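Local coordinates for nitrite oxidoreductase subunit A (Kuenenia stuttgartiensis, PDB 7B04), which belongs to the molybdopterin oxidoreductase family, is similar to the NarG subunit, and carries molybdenum, two molecules of the pteridinyl guanylate ester MD1 and an iron/sulfur cluster, at residues P413-Q418 against L819-T823; I409-S414 against I444-D448; M484-H488 against N843-H847. One frame throughout, in Å; residues are numbered along the deposited sequence.

Interaction 1: residues P413-Q418 against L819-T823; sequences PSYHIQ and LPFYT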
# COMPACT_ATOMS: atom_id res chain seq x y z
N PRO B 413 36.35 -21.29 -19.83
CA PRO B 413 34.97 -21.20 -19.35
C PRO B 413 34.13 -20.15 -20.06
O PRO B 413 32.97 -19.95 -19.68
CB PRO B 413 35.14 -20.84 -17.87
CG PRO B 413 36.41 -20.07 -17.83
CD PRO B 413 37.31 -20.68 -18.88
N SER B 414 34.66 -19.49 -21.09
CA SER B 414 33.88 -18.49 -21.81
C SER B 414 33.11 -19.09 -22.97
O SER B 414 32.12 -18.49 -23.41
CB SER B 414 34.79 -17.37 -22.32
OG SER B 414 35.13 -16.47 -21.28
N TYR B 415 33.52 -20.26 -23.46
CA TYR B 415 32.78 -20.99 -24.47
C TYR B 415 31.89 -22.06 -23.87
O TYR B 415 30.73 -22.20 -24.27
CB TYR B 415 33.74 -21.66 -25.47
CG TYR B 415 34.42 -20.72 -26.45
CD1 TYR B 415 34.55 -19.37 -26.19
CD2 TYR B 415 34.93 -21.21 -27.65
CE1 TYR B 415 35.18 -18.52 -27.09
CE2 TYR B 415 35.55 -20.37 -28.56
CZ TYR B 415 35.68 -19.03 -28.27
OH TYR B 415 36.30 -18.19 -29.17
N HIS B 416 32.40 -22.82 -22.89
CA HIS B 416 31.68 -23.98 -22.38
C HIS B 416 30.60 -23.61 -21.37
O HIS B 416 29.61 -24.34 -21.23
CB HIS B 416 32.66 -24.96 -21.74
CG HIS B 416 33.60 -25.60 -22.71
ND1 HIS B 416 33.21 -26.61 -23.57
CD2 HIS B 416 34.91 -25.39 -22.95
CE1 HIS B 416 34.24 -26.98 -24.31
NE2 HIS B 416 35.29 -26.26 -23.95
N ILE B 417 30.75 -22.49 -20.66
CA ILE B 417 29.79 -22.05 -19.66
C ILE B 417 29.01 -20.83 -20.13
O ILE B 417 27.78 -20.78 -20.02
CB ILE B 417 30.49 -21.77 -18.31
CG1 ILE B 417 30.92 -23.08 -17.65
CG2 ILE B 417 29.57 -20.99 -17.38
CD1 ILE B 417 31.76 -22.90 -16.40
N GLN B 418 29.70 -19.83 -20.68
CA GLN B 418 29.08 -18.57 -21.06
C GLN B 418 28.65 -18.52 -22.52
O GLN B 418 27.93 -17.59 -22.90
CB GLN B 418 30.01 -17.41 -20.72
CG GLN B 418 30.19 -17.23 -19.21
CD GLN B 418 31.09 -16.06 -18.84
OE1 GLN B 418 31.68 -15.41 -19.71
NE2 GLN B 418 31.18 -15.78 -17.55
N LEU B 819 35.65 -17.29 -12.11
CA LEU B 819 34.99 -17.26 -13.41
C LEU B 819 34.83 -15.82 -13.90
O LEU B 819 34.69 -14.90 -13.09
CB LEU B 819 33.62 -17.94 -13.34
CG LEU B 819 33.59 -19.45 -13.63
CD1 LEU B 819 34.43 -20.22 -12.63
CD2 LEU B 819 32.16 -19.97 -13.63
N PRO B 820 34.88 -15.60 -15.21
CA PRO B 820 34.80 -14.22 -15.72
C PRO B 820 33.39 -13.66 -15.70
O PRO B 820 32.40 -14.39 -15.76
CB PRO B 820 35.30 -14.37 -17.17
CG PRO B 820 34.92 -15.75 -17.54
CD PRO B 820 35.07 -16.58 -16.29
N PHE B 821 33.32 -12.33 -15.61
CA PHE B 821 32.06 -11.62 -15.71
C PHE B 821 31.64 -11.52 -17.18
O PHE B 821 32.31 -12.04 -18.08
CB PHE B 821 32.18 -10.23 -15.09
CG PHE B 821 32.45 -10.24 -13.61
CD1 PHE B 821 31.42 -10.38 -12.70
CD2 PHE B 821 33.75 -10.10 -13.13
CE1 PHE B 821 31.66 -10.40 -11.34
CE2 PHE B 821 34.00 -10.12 -11.77
CZ PHE B 821 32.96 -10.26 -10.88
N TYR B 822 30.52 -10.85 -17.43
CA TYR B 822 29.95 -10.76 -18.78
C TYR B 822 30.26 -9.42 -19.44
O TYR B 822 29.42 -8.85 -20.15
CB TYR B 822 28.45 -11.01 -18.74
CG TYR B 822 28.07 -12.32 -18.08
CD1 TYR B 822 28.15 -13.52 -18.78
CD2 TYR B 822 27.63 -12.36 -16.76
CE1 TYR B 822 27.81 -14.72 -18.18
CE2 TYR B 822 27.29 -13.56 -16.16
CZ TYR B 822 27.38 -14.73 -16.87
OH TYR B 822 27.04 -15.93 -16.27
N THR B 823 31.46 -8.91 -19.22
CA THR B 823 31.97 -7.69 -19.82
C THR B 823 32.92 -8.02 -20.96
O THR B 823 33.27 -9.19 -21.18
CB THR B 823 32.70 -6.85 -18.77
OG1 THR B 823 33.69 -7.66 -18.11
CG2 THR B 823 31.72 -6.34 -17.75
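P413, I417 and Q418 pack on L819, P820 and Y822 in a buried helix-to-loop contact in this molybdopterin oxidoreductase family protein, joining the short, weakly bonded helix 413-416 and its exit to the loop that follows helix 812-816. It illustrates how one amide can tie a short helix and its exit to a loop distant in sequence, beside a few apolar contacts. Two prolines meet on the apolar side: the rings of P413 and P820 lean obliquely across one another, with P413 CG 4.0 Å from P820 CD. Beside them I417 lies roughly crosswise to L819, and its terminal I417 CD1 reaches L819 CD2 at 4.1 Å. S414 OG rests against P820 CG at 3.8 Å, although its hydrogen bond goes to D447.

The polar part belongs to Q418. With its chain extended beyond CG (chi2 -178°), the side chain reaches across to the facing loop and delivers its amide between P820 and Y822. The carboxamide is tilted 34° from the Y822 ring plane, and Q418 CD comes within 3.6 Å of Y822 CE1. Q418 NE2 donates to P820 O at 2.6 Å. That oxygen is a shared acceptor, since Q814 of helix 812-816 gives it a second, weak hydrogen bond. The contact also borders the partner protein: I417 packs on Y407 of the nitrite oxidoreductase subunit B chain, and Y822 on S409 of that chain. In the bond from Q418, P820 O lies close to the plane of the Q418 amide, but the donor NE2 stands 41° above the P820 carbonyl plane.

Interaction 2: residues I409-S414 against I444-D448; sequences ISDGPS and ITRDD
Similar first torsions bring S414 and D447 together: S414 OG (chi1 -78°) and D447 CG (chi1 -68°) each stand opposite their own carbonyl carbon and beside their own backbone N, which turns hydroxyl and carboxylate toward each other. S414 OG donates a hydrogen bond to D447 OD1, modelled at 2.3 Å; a separation this short is doubtful at the resolution of the data, and the pairing matters more than its length. The other carboxylate oxygen has carbon neighbours on the facing segment. D447 OD2 lies 3.3 Å from P413 CD and also touches G412 CA and I409 CB, so it sits against the bend that leads into helix 413-416. A weak backbone bond from G412 N to I409 O closes this bend.

I409 adds an apolar flank, where its CG2 meets T445. The two side chains run alongside in opposing senses, with I409 CG2 3.6 Å from T445 CG2. The threonine hydroxyl is engaged by D430, while R425 of helix 422-428 packs against both I409 and T445.

The facing loop after strand 440-444 is itself a turn, in which D448 N donates weakly to T445 O, and T445 N weakly to D448 OD2. D448 thus also bonds weakly within its own loop, and its OD1 has a salt bridge to K456. For D447, burial with one oxygen on a hydroxyl and the other among C-H groups is a setting that could raise its proton affinity. R446, whose NE is 4.9 Å from D447 OD1, might partly offset this, whereas the like charge of D411, with OD1 6.2 Å from D447 OD2, would probably add to it.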
# COMPACT_ATOMS: atom_id res chain seq x y z
N ILE B 409 40.94 -19.41 -26.29
CA ILE B 409 40.19 -19.63 -25.06
C ILE B 409 38.97 -20.47 -25.38
O ILE B 409 37.91 -20.33 -24.76
CB ILE B 409 39.80 -18.30 -24.39
CG1 ILE B 409 38.95 -17.45 -25.32
CG2 ILE B 409 41.05 -17.56 -23.97
CD1 ILE B 409 38.27 -16.28 -24.64
N SER B 410 39.14 -21.37 -26.35
CA SER B 410 38.04 -22.22 -26.77
C SER B 410 37.83 -23.38 -25.81
O SER B 410 36.74 -23.97 -25.79
CB SER B 410 38.29 -22.74 -28.19
OG SER B 410 39.42 -23.59 -28.24
N ASP B 411 38.85 -23.72 -25.03
CA ASP B 411 38.74 -24.66 -23.93
C ASP B 411 38.39 -23.98 -22.61
O ASP B 411 38.19 -24.67 -21.61
CB ASP B 411 40.05 -25.44 -23.78
CG ASP B 411 41.25 -24.52 -23.60
OD1 ASP B 411 41.08 -23.28 -23.72
OD2 ASP B 411 42.36 -25.03 -23.34
N GLY B 412 38.32 -22.65 -22.60
CA GLY B 412 38.09 -21.91 -21.38
C GLY B 412 36.62 -21.83 -21.02
O GLY B 412 35.73 -22.23 -21.78
N PRO B 413 36.35 -21.29 -19.83
CA PRO B 413 34.97 -21.20 -19.35
C PRO B 413 34.13 -20.15 -20.06
O PRO B 413 32.97 -19.95 -19.68
CB PRO B 413 35.14 -20.84 -17.87
CG PRO B 413 36.41 -20.07 -17.83
CD PRO B 413 37.31 -20.68 -18.88
N SER B 414 34.66 -19.49 -21.09
CA SER B 414 33.88 -18.49 -21.81
C SER B 414 33.11 -19.09 -22.97
O SER B 414 32.12 -18.49 -23.41
CB SER B 414 34.79 -17.37 -22.32
OG SER B 414 35.13 -16.47 -21.28
N ILE B 444 46.98 -10.60 -21.21
CA ILE B 444 46.02 -11.40 -20.40
C ILE B 444 44.71 -11.60 -21.17
O ILE B 444 44.43 -10.84 -22.08
CB ILE B 444 45.77 -10.76 -19.03
CG1 ILE B 444 44.79 -9.59 -19.09
CG2 ILE B 444 47.08 -10.34 -18.40
CD1 ILE B 444 44.73 -8.80 -17.82
N THR B 445 43.95 -12.61 -20.78
CA THR B 445 42.71 -12.95 -21.50
C THR B 445 41.50 -12.67 -20.61
O THR B 445 41.68 -12.32 -19.47
CB THR B 445 42.83 -14.37 -22.07
OG1 THR B 445 42.24 -14.35 -23.36
CG2 THR B 445 42.15 -15.43 -21.24
N ARG B 446 40.31 -12.76 -21.20
CA ARG B 446 39.03 -12.54 -20.49
C ARG B 446 38.88 -13.56 -19.38
O ARG B 446 38.43 -13.20 -18.31
CB ARG B 446 37.92 -12.91 -21.47
CG ARG B 446 36.63 -12.13 -21.29
CD ARG B 446 35.71 -12.62 -22.37
NE ARG B 446 34.48 -13.07 -21.77
CZ ARG B 446 33.70 -12.31 -21.02
NH1 ARG B 446 34.17 -11.20 -20.49
NH2 ARG B 446 32.46 -12.67 -20.80
N ASP B 447 39.24 -14.81 -19.67
CA ASP B 447 39.19 -15.95 -18.74
C ASP B 447 40.25 -15.81 -17.66
O ASP B 447 40.05 -16.35 -16.61
CB ASP B 447 39.34 -17.27 -19.47
CG ASP B 447 38.15 -17.56 -20.34
OD1 ASP B 447 37.16 -16.84 -20.23
OD2 ASP B 447 38.23 -18.49 -21.12
N ASP B 448 41.33 -15.07 -17.89
CA ASP B 448 42.42 -14.93 -16.89
C ASP B 448 42.00 -13.90 -15.85
O ASP B 448 42.49 -12.79 -15.88
CB ASP B 448 43.72 -14.44 -17.53
CG ASP B 448 44.30 -15.43 -18.51
OD1 ASP B 448 43.74 -16.50 -18.66
OD2 ASP B 448 45.32 -15.10 -19.09

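Interaction 3: residues M484-H488 against N843-H847; sequences MYKIH and NFIVH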
# COMPACT_ATOMS: atom_id res chain seq x y z
N MET B 484 44.63 6.73 -13.89
CA MET B 484 43.71 7.62 -14.63
C MET B 484 42.59 7.99 -13.66
O MET B 484 42.19 9.15 -13.63
CB MET B 484 43.16 6.95 -15.88
CG MET B 484 44.19 6.70 -16.95
SD MET B 484 43.53 6.57 -18.61
CE MET B 484 44.07 8.10 -19.34
N TYR B 485 42.12 7.05 -12.85
CA TYR B 485 41.06 7.44 -11.89
C TYR B 485 41.59 8.46 -10.88
O TYR B 485 40.86 9.38 -10.52
CB TYR B 485 40.33 6.23 -11.30
CG TYR B 485 38.99 5.97 -11.95
CD1 TYR B 485 37.86 6.67 -11.58
CD2 TYR B 485 38.87 5.04 -12.95
CE1 TYR B 485 36.64 6.44 -12.18
CE2 TYR B 485 37.66 4.81 -13.57
CZ TYR B 485 36.54 5.51 -13.18
OH TYR B 485 35.36 5.25 -13.81
N LYS B 486 42.84 8.31 -10.46
CA LYS B 486 43.50 9.21 -9.49
C LYS B 486 43.49 10.63 -10.06
O LYS B 486 43.34 11.55 -9.29
CB LYS B 486 44.96 8.76 -9.35
CG LYS B 486 45.34 8.11 -8.03
CD LYS B 486 46.71 7.50 -8.10
CE LYS B 486 46.96 6.46 -7.04
NZ LYS B 486 47.57 5.24 -7.63
N ILE B 487 43.72 10.78 -11.35
CA ILE B 487 43.65 12.09 -11.98
C ILE B 487 42.21 12.48 -12.25
O ILE B 487 41.88 13.67 -12.28
CB ILE B 487 44.54 12.13 -13.23
CG1 ILE B 487 45.77 11.25 -13.00
CG2 ILE B 487 45.02 13.55 -13.47
CD1 ILE B 487 46.83 11.31 -14.07
N HIS B 488 41.33 11.51 -12.48
CA HIS B 488 39.92 11.85 -12.69
C HIS B 488 39.30 12.39 -11.41
O HIS B 488 38.48 13.32 -11.45
CB HIS B 488 39.12 10.65 -13.18
CG HIS B 488 37.69 10.97 -13.52
ND1 HIS B 488 37.33 12.09 -14.25
CD2 HIS B 488 36.53 10.35 -13.19
CE1 HIS B 488 36.02 12.12 -14.38
NE2 HIS B 488 35.51 11.08 -13.75
N ASN B 843 33.26 7.93 -21.03
CA ASN B 843 34.17 6.80 -20.87
C ASN B 843 34.54 6.59 -19.41
O ASN B 843 34.61 5.45 -18.94
CB ASN B 843 35.42 7.01 -21.73
CG ASN B 843 36.10 8.34 -21.46
OD1 ASN B 843 35.69 9.10 -20.59
ND2 ASN B 843 37.15 8.63 -22.22
N PHE B 844 34.77 7.67 -18.68
CA PHE B 844 34.96 7.62 -17.24
C PHE B 844 33.61 7.72 -16.53
O PHE B 844 32.63 8.23 -17.07
CB PHE B 844 35.86 8.76 -16.77
CG PHE B 844 37.32 8.55 -17.07
CD1 PHE B 844 38.10 7.77 -16.24
CD2 PHE B 844 37.90 9.14 -18.17
CE1 PHE B 844 39.44 7.58 -16.51
CE2 PHE B 844 39.24 8.95 -18.45
CZ PHE B 844 40.01 8.17 -17.61
N ILE B 845 33.58 7.22 -15.30
CA ILE B 845 32.41 7.41 -14.44
C ILE B 845 32.47 8.85 -13.94
O ILE B 845 33.20 9.17 -13.01
CB ILE B 845 32.37 6.40 -13.29
CG1 ILE B 845 32.24 4.98 -13.84
CG2 ILE B 845 31.22 6.71 -12.34
CD1 ILE B 845 32.45 3.90 -12.81
N VAL B 846 31.69 9.72 -14.58
CA VAL B 846 31.71 11.15 -14.30
C VAL B 846 30.31 11.57 -13.86
O VAL B 846 29.31 10.93 -14.19
CB VAL B 846 32.17 11.94 -15.55
CG1 VAL B 846 31.13 11.86 -16.66
CG2 VAL B 846 32.49 13.39 -15.19
N HIS B 847 30.25 12.66 -13.09
CA HIS B 847 28.98 13.26 -12.72
C HIS B 847 28.53 14.21 -13.82
O HIS B 847 29.32 15.02 -14.31
CB HIS B 847 29.08 14.01 -11.40
CG HIS B 847 27.83 14.75 -11.03
ND1 HIS B 847 27.59 16.04 -11.44
CD2 HIS B 847 26.75 14.37 -10.32
CE1 HIS B 847 26.41 16.43 -10.98
NE2 HIS B 847 25.88 15.43 -10.30
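F844 is the hub of an aromatic cluster with Y485 and H488. Its ring presents an edge to one face of Y485 in a T-shaped stack, with centroids 5.5 Å apart and planes at 76°; F844 CD1 lies above that face, offset toward the rim of the tyrosine. Toward H488 the geometry is different. The two ring planes are only 28° apart but slid so far that they barely overlap, and it is the F844 CB methylene that sits over the imidazole, 4.0 Å from its centroid, as a CH-pi contact. M484 closes the outer rim of the phenyl ring: M484 CB meets F844 CZ at 3.8 Å in the ring plane, and M484 SD stands at the same ring's edge, a Met-aromatic contact.

Two hydrogen bonds involve the backbone next to F844, at I845. H488 NE2 donates to I845 O at 3.1 Å; the oxygen lies in the imidazole plane, while the donor sits well above the carbonyl plane. Farther round the rim of the imidazole, H488 CE1 meets V846 CG2 at 3.8 Å. I845 N points to Y485 OH at 3.0 Å, a hydrogen bond made less certain by the doubtful position of that hydroxyl.

This is a helix-to-loop packing. M484 and H488 are one turn apart at the end of helix 481-488, linked by the bond from H488 N to M484 O, and H488 holds CG anti to its own N (chi1 -175°), which carries the imidazole out to the loop preceding strand 847-848. That loop is steadied in turn. N843 OD1 accepts from F844 N at 2.6 Å, R540 binds N843 O, and Y831 gives F844 a second edge-to-face aromatic partner. Farther along, I845 packs against helices 355-368 and 535-541, and Y492 OH receives a hydrogen bond from H847 N.

How the interactions relate
Interactions 1 and 2 form one continuous patch, their centres about 7 Å apart: both use helix 413-416 through P413 and S414, and R446 of interaction 2 adds a weak hydrogen bond to F821 O of interaction 1. Interaction 3 is separate, its centre about 27 Å from that of interaction 1, with every touching residue buried. The first two are mainly buried too but include partly exposed residues, and only interaction 1 is touched by subunit B. Interactions 1 and 3 join segments distant in sequence, interaction 2 near ones. Chemistry differs with place: an amide held between a proline and a tyrosine near the subunit boundary, a hydroxyl-carboxylate pair, and an aromatic cluster at a helix end.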